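Nitroreductase (PDB 3PXV) binds flavin mononucleotide and, as a member of the nitroreductase family, probably acts as an FMN-dependent oxidoreductase. Local coordinates at residues I10-S15 with A123-G128; D26-A31 with L127-I132. All blocks are in the same frame, centred on the assembly; numbering follows the deposited sequence. Where two conformers were deposited one is given.

Contact 1. Residues I10-S15 with A123-G128; sequences IAERYS and AATSLG. With FMN (flavin mononucleotide), chain F.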
loop_
_atom_site.group_PDB
_atom_site.type_symbol
_atom_site.label_atom_id
_atom_site.label_comp_id
_atom_site.label_asym_id
_atom_site.label_seq_id
_atom_site.Cartn_x
_atom_site.Cartn_y
_atom_site.Cartn_z
ATOM N N ILE B 10 2.323 8.881 -10.516
ATOM C CA ILE B 10 1.543 8.905 -9.286
ATOM C C ILE B 10 0.336 9.818 -9.493
ATOM O O ILE B 10 -0.772 9.435 -9.138
ATOM C CB ILE B 10 2.397 9.382 -8.083
ATOM C CG1 ILE B 10 3.402 8.290 -7.709
ATOM C CG2 ILE B 10 1.508 9.778 -6.903
ATOM C CD1 ILE B 10 4.645 8.782 -6.957
ATOM N N ALA B 11 0.549 10.981 -10.125
ATOM C CA ALA B 11 -0.504 11.971 -10.319
ATOM C C ALA B 11 -1.579 11.548 -11.310
ATOM O O ALA B 11 -2.762 11.862 -11.108
ATOM C CB ALA B 11 0.075 13.336 -10.755
ATOM N N GLU B 12 -1.170 10.880 -12.386
ATOM C CA GLU B 12 -2.096 10.508 -13.450
ATOM C C GLU B 12 -2.839 9.184 -13.265
ATOM O O GLU B 12 -3.800 8.937 -13.979
ATOM C CB GLU B 12 -1.357 10.496 -14.792
ATOM C CG GLU B 12 -0.453 9.276 -15.025
ATOM C CD GLU B 12 0.546 9.474 -16.173
ATOM O OE1 GLU B 12 0.450 10.486 -16.902
ATOM O OE2 GLU B 12 1.439 8.616 -16.321
ATOM N N ARG B 13 -2.396 8.349 -12.320
ATOM C CA ARG B 13 -3.001 7.062 -12.078
ATOM C C ARG B 13 -4.423 7.299 -11.667
ATOM O O ARG B 13 -4.685 8.092 -10.795
ATOM C CB ARG B 13 -2.293 6.313 -10.981
ATOM C CG ARG B 13 -2.946 4.942 -10.632
ATOM C CD ARG B 13 -2.982 4.665 -9.107
ATOM N NE ARG B 13 -3.600 5.819 -8.465
ATOM C CZ ARG B 13 -4.906 6.080 -8.425
ATOM N NH1 ARG B 13 -5.810 5.241 -8.914
ATOM N NH2 ARG B 13 -5.314 7.174 -7.831
ATOM N N TYR B 14 -5.347 6.587 -12.297
ATOM C CA TYR B 14 -6.767 6.770 -12.044
ATOM C C TYR B 14 -7.419 5.379 -12.053
ATOM O O TYR B 14 -6.830 4.417 -12.571
ATOM C CB TYR B 14 -7.382 7.660 -13.155
ATOM C CG TYR B 14 -7.499 6.971 -14.521
ATOM C CD1 TYR B 14 -6.435 6.955 -15.409
ATOM C CD2 TYR B 14 -8.689 6.344 -14.914
ATOM C CE1 TYR B 14 -6.530 6.315 -16.649
ATOM C CE2 TYR B 14 -8.799 5.704 -16.159
ATOM C CZ TYR B 14 -7.712 5.692 -17.020
ATOM O OH TYR B 14 -7.804 5.073 -18.247
ATOM N N SER B 15 -8.632 5.285 -11.506
ATOM C CA SER B 15 -9.367 4.032 -11.495
ATOM C C SER B 15 -10.161 3.856 -12.779
ATOM O O SER B 15 -11.128 4.565 -13.020
ATOM C CB SER B 15 -10.299 3.966 -10.298
ATOM O OG SER B 15 -9.574 3.764 -9.110
ATOM N N ALA B 123 3.111 0.640 -11.481
ATOM C CA ALA B 123 3.865 -0.011 -12.570
ATOM C C ALA B 123 3.008 -0.112 -13.845
ATOM O O ALA B 123 3.468 0.183 -14.933
ATOM C CB ALA B 123 4.399 -1.379 -12.139
ATOM N N ALA B 124 1.749 -0.492 -13.698
ATOM C CA ALA B 124 0.868 -0.626 -14.853
ATOM C C ALA B 124 0.671 0.727 -15.532
ATOM O O ALA B 124 0.728 0.853 -16.773
ATOM C CB ALA B 124 -0.464 -1.209 -14.428
ATOM N N THR B 125 0.481 1.757 -14.717
ATOM C CA THR B 125 0.199 3.087 -15.245
ATOM C C THR B 125 1.394 3.620 -16.024
ATOM O O THR B 125 1.195 4.265 -17.045
ATOM C CB THR B 125 -0.218 4.070 -14.139
ATOM O OG1 THR B 125 -1.424 3.607 -13.517
ATOM C CG2 THR B 125 -0.461 5.410 -14.710
ATOM N N SER B 126 2.612 3.344 -15.542
ATOM C CA SER B 126 3.846 3.778 -16.218
ATOM C C SER B 126 4.006 3.082 -17.548
ATOM O O SER B 126 4.712 3.585 -18.424
ATOM C CB SER B 126 5.094 3.437 -15.400
ATOM O OG SER B 126 5.376 2.043 -15.455
ATOM N N LEU B 127 3.401 1.895 -17.668
ATOM C CA LEU B 127 3.471 1.088 -18.907
ATOM C C LEU B 127 2.309 1.318 -19.851
ATOM O O LEU B 127 2.191 0.639 -20.855
ATOM C CB LEU B 127 3.590 -0.409 -18.574
ATOM C CG LEU B 127 4.916 -0.804 -17.923
ATOM C CD1 LEU B 127 4.916 -2.250 -17.406
ATOM C CD2 LEU B 127 6.015 -0.589 -18.935
ATOM N N GLY B 128 1.463 2.297 -19.550
ATOM C CA GLY B 128 0.309 2.586 -20.396
ATOM C C GLY B 128 -0.822 1.581 -20.222
ATOM O O GLY B 128 -1.747 1.549 -21.043
HETATM N N1 FMN F . -13.446 0.708 -7.272
HETATM C C2 FMN F . -14.419 -0.105 -7.821
HETATM O O2 FMN F . -15.105 0.252 -8.776
HETATM N N3 FMN F . -14.632 -1.347 -7.290
HETATM C C4 FMN F . -13.907 -1.807 -6.218
HETATM O O4 FMN F . -14.158 -2.925 -5.793
HETATM C C4A FMN F . -12.923 -0.986 -5.665
HETATM N N5 FMN F . -12.168 -1.397 -4.602
HETATM C C5A FMN F . -11.044 -0.697 -4.241
HETATM C C6 FMN F . -10.146 -1.267 -3.334
HETATM C C7 FMN F . -8.996 -0.590 -2.951
HETATM C C7M FMN F . -8.072 -1.237 -1.992
HETATM C C8 FMN F . -8.748 0.671 -3.471
HETATM C C8M FMN F . -7.537 1.446 -3.099
HETATM C C9 FMN F . -9.641 1.246 -4.382
HETATM C C9A FMN F . -10.806 0.558 -4.775
HETATM N N10 FMN F . -11.720 1.096 -5.666
HETATM C C10 FMN F . -12.695 0.280 -6.202
HETATM C "C1'" FMN F . -11.302 2.290 -6.473
HETATM C "C2'" FMN F . -11.599 3.560 -5.693
HETATM O "O2'" FMN F . -12.981 3.836 -5.806
HETATM C "C3'" FMN F . -10.738 4.697 -6.234
HETATM O "O3'" FMN F . -9.364 4.419 -6.060
HETATM C "C4'" FMN F . -11.061 5.991 -5.508
HETATM O "O4'" FMN F . -12.391 6.291 -5.804
HETATM C "C5'" FMN F . -10.154 7.147 -5.931
HETATM O "O5'" FMN F . -10.248 7.350 -7.328
HETATM P P FMN F . -8.972 7.152 -8.282
HETATM O O1P FMN F . -9.462 7.264 -9.689
HETATM O O2P FMN F . -8.305 5.775 -8.099
HETATM O O3P FMN F . -8.062 8.282 -7.933
HETATM O O HOH W 1 -3.877 4.810 -14.597
#
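The phosphate-binding edge of the FMN pocket is backed here by the end of helix 106-126, where Thr-125 meets Arg-13, the first residue past helix 5-12. Thr-125 turns its CB toward the 10-15 segment and splits its two branches. OG1 lies 3.5 Å from Arg-13 CG, against the aliphatic part of that side chain, while CG2 rests 3.9 Å from Glu-12 CG, the Glu-12 and Thr-125 side chains running past each other in opposite directions. Threonine suits this place because its methyl packs on Glu-12 while its hydroxyl bonds to Ala-121 O, accepts from Asn-131 ND2 and accepts from a water, 2.9 Å from OG1, that in turn takes the N-H of Tyr-14.

Arg-13 sends CG anti to its own N (chi1 177°) and then bends, carrying the guanidinium to the phosphate, whose phosphorus lies in its plane at the edge. An arginine can reach two oxygens at once: NH1 bonds to FMN O2P at 2.7 Å and NH2 to O3P at 3.0 Å. Ser-15, with a short hydroxyl beside its own backbone N-H, adds N to O1P and OG to O2P, 2.6 Å away, so all three terminal phosphate oxygens are held. Helix 106-126 flanks Arg-13 through Gln-118, Ala-121 and Leu-122, Gln-38 of the second subunit also packs on Arg-13, and Ser-15 leans on Ile-132 of strand 130-133.

Contact 2. Residues D26-A31 with L127-I132; sequences DELLQA and LGIANI. With FMN (flavin mononucleotide), chain F.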
loop_
_atom_site.group_PDB
_atom_site.type_symbol
_atom_site.label_atom_id
_atom_site.label_comp_id
_atom_site.label_asym_id
_atom_site.label_seq_id
_atom_site.Cartn_x
_atom_site.Cartn_y
_atom_site.Cartn_z
ATOM N N ASP B 26 2.351 -10.392 -22.565
ATOM C CA ASP B 26 3.056 -11.094 -21.491
ATOM C C ASP B 26 4.256 -10.287 -21.044
ATOM O O ASP B 26 4.592 -10.278 -19.867
ATOM C CB ASP B 26 3.522 -12.463 -21.966
ATOM C CG ASP B 26 2.361 -13.427 -22.214
ATOM O OD1 ASP B 26 1.321 -13.314 -21.512
ATOM O OD2 ASP B 26 2.506 -14.314 -23.085
ATOM N N GLU B 27 4.904 -9.623 -21.995
ATOM C CA GLU B 27 6.054 -8.756 -21.718
ATOM C C GLU B 27 5.658 -7.747 -20.630
ATOM O O GLU B 27 6.343 -7.596 -19.623
ATOM C CB GLU B 27 6.478 -8.025 -23.009
ATOM C CG GLU B 27 7.864 -7.356 -22.996
ATOM C CD GLU B 27 8.166 -6.586 -24.294
ATOM O OE1 GLU B 27 7.266 -5.877 -24.796
ATOM O OE2 GLU B 27 9.301 -6.685 -24.807
ATOM N N LEU B 28 4.522 -7.076 -20.828
ATOM C CA LEU B 28 4.034 -6.080 -19.866
ATOM C C LEU B 28 3.511 -6.703 -18.559
ATOM O O LEU B 28 3.765 -6.179 -17.492
ATOM C CB LEU B 28 2.951 -5.196 -20.501
ATOM C CG LEU B 28 3.370 -4.348 -21.709
ATOM C CD1 LEU B 28 2.163 -3.757 -22.381
ATOM C CD2 LEU B 28 4.367 -3.260 -21.330
ATOM N N LEU B 29 2.759 -7.794 -18.647
ATOM C CA LEU B 29 2.255 -8.461 -17.469
ATOM C C LEU B 29 3.411 -8.892 -16.570
ATOM O O LEU B 29 3.319 -8.779 -15.352
ATOM C CB LEU B 29 1.404 -9.685 -17.822
ATOM C CG LEU B 29 0.043 -9.439 -18.466
ATOM C CD1 LEU B 29 -0.626 -10.784 -18.818
ATOM C CD2 LEU B 29 -0.859 -8.578 -17.571
ATOM N N GLN B 30 4.490 -9.376 -17.173
ATOM C CA GLN B 30 5.674 -9.810 -16.436
ATOM C C GLN B 30 6.367 -8.637 -15.746
ATOM O O GLN B 30 6.752 -8.763 -14.591
ATOM C CB GLN B 30 6.653 -10.548 -17.370
ATOM C CG GLN B 30 7.891 -11.103 -16.700
ATOM C CD GLN B 30 7.587 -12.059 -15.540
ATOM O OE1 GLN B 30 6.542 -12.726 -15.508
ATOM N NE2 GLN B 30 8.524 -12.140 -14.586
ATOM N N ALA B 31 6.515 -7.510 -16.449
ATOM C CA ALA B 31 7.146 -6.311 -15.877
ATOM C C ALA B 31 6.378 -5.849 -14.657
ATOM O O ALA B 31 6.980 -5.463 -13.653
ATOM C CB ALA B 31 7.212 -5.183 -16.899
ATOM N N LEU B 127 3.401 1.895 -17.668
ATOM C CA LEU B 127 3.471 1.088 -18.907
ATOM C C LEU B 127 2.309 1.318 -19.851
ATOM O O LEU B 127 2.191 0.639 -20.855
ATOM C CB LEU B 127 3.590 -0.409 -18.574
ATOM C CG LEU B 127 4.916 -0.804 -17.923
ATOM C CD1 LEU B 127 4.916 -2.250 -17.406
ATOM C CD2 LEU B 127 6.015 -0.589 -18.935
ATOM N N GLY B 128 1.463 2.297 -19.550
ATOM C CA GLY B 128 0.309 2.586 -20.396
ATOM C C GLY B 128 -0.822 1.581 -20.222
ATOM O O GLY B 128 -1.747 1.549 -21.043
ATOM N N ILE B 129 -0.752 0.771 -19.154
ATOM C CA ILE B 129 -1.798 -0.215 -18.852
ATOM C C ILE B 129 -2.786 0.345 -17.810
ATOM O O ILE B 129 -2.414 0.621 -16.664
ATOM C CB ILE B 129 -1.211 -1.532 -18.315
ATOM C CG1 ILE B 129 -0.250 -2.162 -19.333
ATOM C CG2 ILE B 129 -2.319 -2.506 -17.951
ATOM C CD1 ILE B 129 -0.842 -2.327 -20.735
ATOM N N ALA B 130 -4.044 0.478 -18.215
ATOM C CA ALA B 130 -5.095 0.955 -17.345
ATOM C C ALA B 130 -5.345 -0.078 -16.259
ATOM O O ALA B 130 -5.187 -1.282 -16.472
ATOM C CB ALA B 130 -6.376 1.214 -18.148
ATOM N N ASN B 131 -5.761 0.395 -15.093
ATOM C CA ASN B 131 -5.962 -0.482 -13.952
ATOM C C ASN B 131 -6.957 0.063 -12.928
ATOM O O ASN B 131 -7.358 1.232 -12.976
ATOM C CB ASN B 131 -4.622 -0.688 -13.250
ATOM C CG ASN B 131 -4.001 0.614 -12.785
ATOM O OD1 ASN B 131 -4.277 1.066 -11.670
ATOM N ND2 ASN B 131 -3.195 1.263 -13.658
ATOM N N ILE B 132 -7.347 -0.806 -12.000
ATOM C CA ILE B 132 -8.186 -0.428 -10.889
ATOM C C ILE B 132 -8.065 -1.479 -9.782
ATOM O O ILE B 132 -8.080 -2.683 -10.079
ATOM C CB ILE B 132 -9.680 -0.293 -11.283
ATOM C CG1 ILE B 132 -10.462 0.316 -10.127
ATOM C CG2 ILE B 132 -10.320 -1.676 -11.646
ATOM C CD1 ILE B 132 -11.947 0.529 -10.419
HETATM N N1 FMN F . -13.446 0.708 -7.272
HETATM C C2 FMN F . -14.419 -0.105 -7.821
HETATM O O2 FMN F . -15.105 0.252 -8.776
HETATM N N3 FMN F . -14.632 -1.347 -7.290
HETATM C C4 FMN F . -13.907 -1.807 -6.218
HETATM O O4 FMN F . -14.158 -2.925 -5.793
HETATM C C4A FMN F . -12.923 -0.986 -5.665
HETATM N N5 FMN F . -12.168 -1.397 -4.602
HETATM C C5A FMN F . -11.044 -0.697 -4.241
HETATM C C6 FMN F . -10.146 -1.267 -3.334
HETATM C C7 FMN F . -8.996 -0.590 -2.951
HETATM C C7M FMN F . -8.072 -1.237 -1.992
HETATM C C8 FMN F . -8.748 0.671 -3.471
HETATM C C8M FMN F . -7.537 1.446 -3.099
HETATM C C9 FMN F . -9.641 1.246 -4.382
HETATM C C9A FMN F . -10.806 0.558 -4.775
HETATM N N10 FMN F . -11.720 1.096 -5.666
HETATM C C10 FMN F . -12.695 0.280 -6.202
HETATM C "C1'" FMN F . -11.302 2.290 -6.473
HETATM C "C2'" FMN F . -11.599 3.560 -5.693
HETATM O "O2'" FMN F . -12.981 3.836 -5.806
HETATM C "C3'" FMN F . -10.738 4.697 -6.234
HETATM O "O3'" FMN F . -9.364 4.419 -6.060
HETATM C "C4'" FMN F . -11.061 5.991 -5.508
HETATM O "O4'" FMN F . -12.391 6.291 -5.804
HETATM C "C5'" FMN F . -10.154 7.147 -5.931
HETATM O "O5'" FMN F . -10.248 7.350 -7.328
HETATM P P FMN F . -8.972 7.152 -8.282
HETATM O O1P FMN F . -9.462 7.264 -9.689
HETATM O O2P FMN F . -8.305 5.775 -8.099
HETATM O O3P FMN F . -8.062 8.282 -7.933
#
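Helix 26-36 passes beside the turn that leads from helix 106-126 into strand 130-133, the backbones coming closest at Leu-28 and Leu-127, whose CA atoms are 7.3 Å apart. Leu-28 meets both sides of that turn with its two methyls. CD2 lies 3.9 Å from Leu-127 CD2, the two leucines sliding past each other in opposite directions, and CD1 touches Ile-129 CD1 at 3.7 Å. A turn further along the helix, the CB of Ala-31 sits 3.8 Å from Leu-127 CD1; its short side chain lets the leucine come close to the helix. All of this is apolar packing, to which the branched side chains of the two leucines and Ile-129 are suited because each offers more than one methyl.

Between the two hydrophobic residues stands Gly-128, the C-prime residue of a Schellman motif that ends helix 106-126; its positive phi of 76° is one that glycine adopts easily. Gly-128 N bonds to Thr-125 O and Ile-129 N to Ala-124 O. Beyond the turn, Asn-131 ND2 gives a nearly straight bond of 3.2 Å to Ile-129 O, in the carbonyl plane. The strand then brings Ile-132 to the flavin, its CD1 3.5 Å from FMN N1. Met-2 of the second subunit packs on Leu-28.

Overall arrangement
From the N terminus, the end of helix 5-12 and the residues just after it supply the first half of contact 1, and helix 26-36, next in the chain, the first half of contact 2. Each is separated from its partner by about a hundred residues, including strands 50-53 and 95-101. Both long loops close around the end of helix 106-126 and the start of strand 130-133, in the same order as they opened, so they overlap rather than nest, sharing Leu-127 and Gly-128. The centres of contacts 1 and 2 lie about 10 Å apart. Together they join two early helices to a helix-to-strand connection that leads into a strand at the edge of the antiparallel sheet within this chain; both reach FMN and the second subunit.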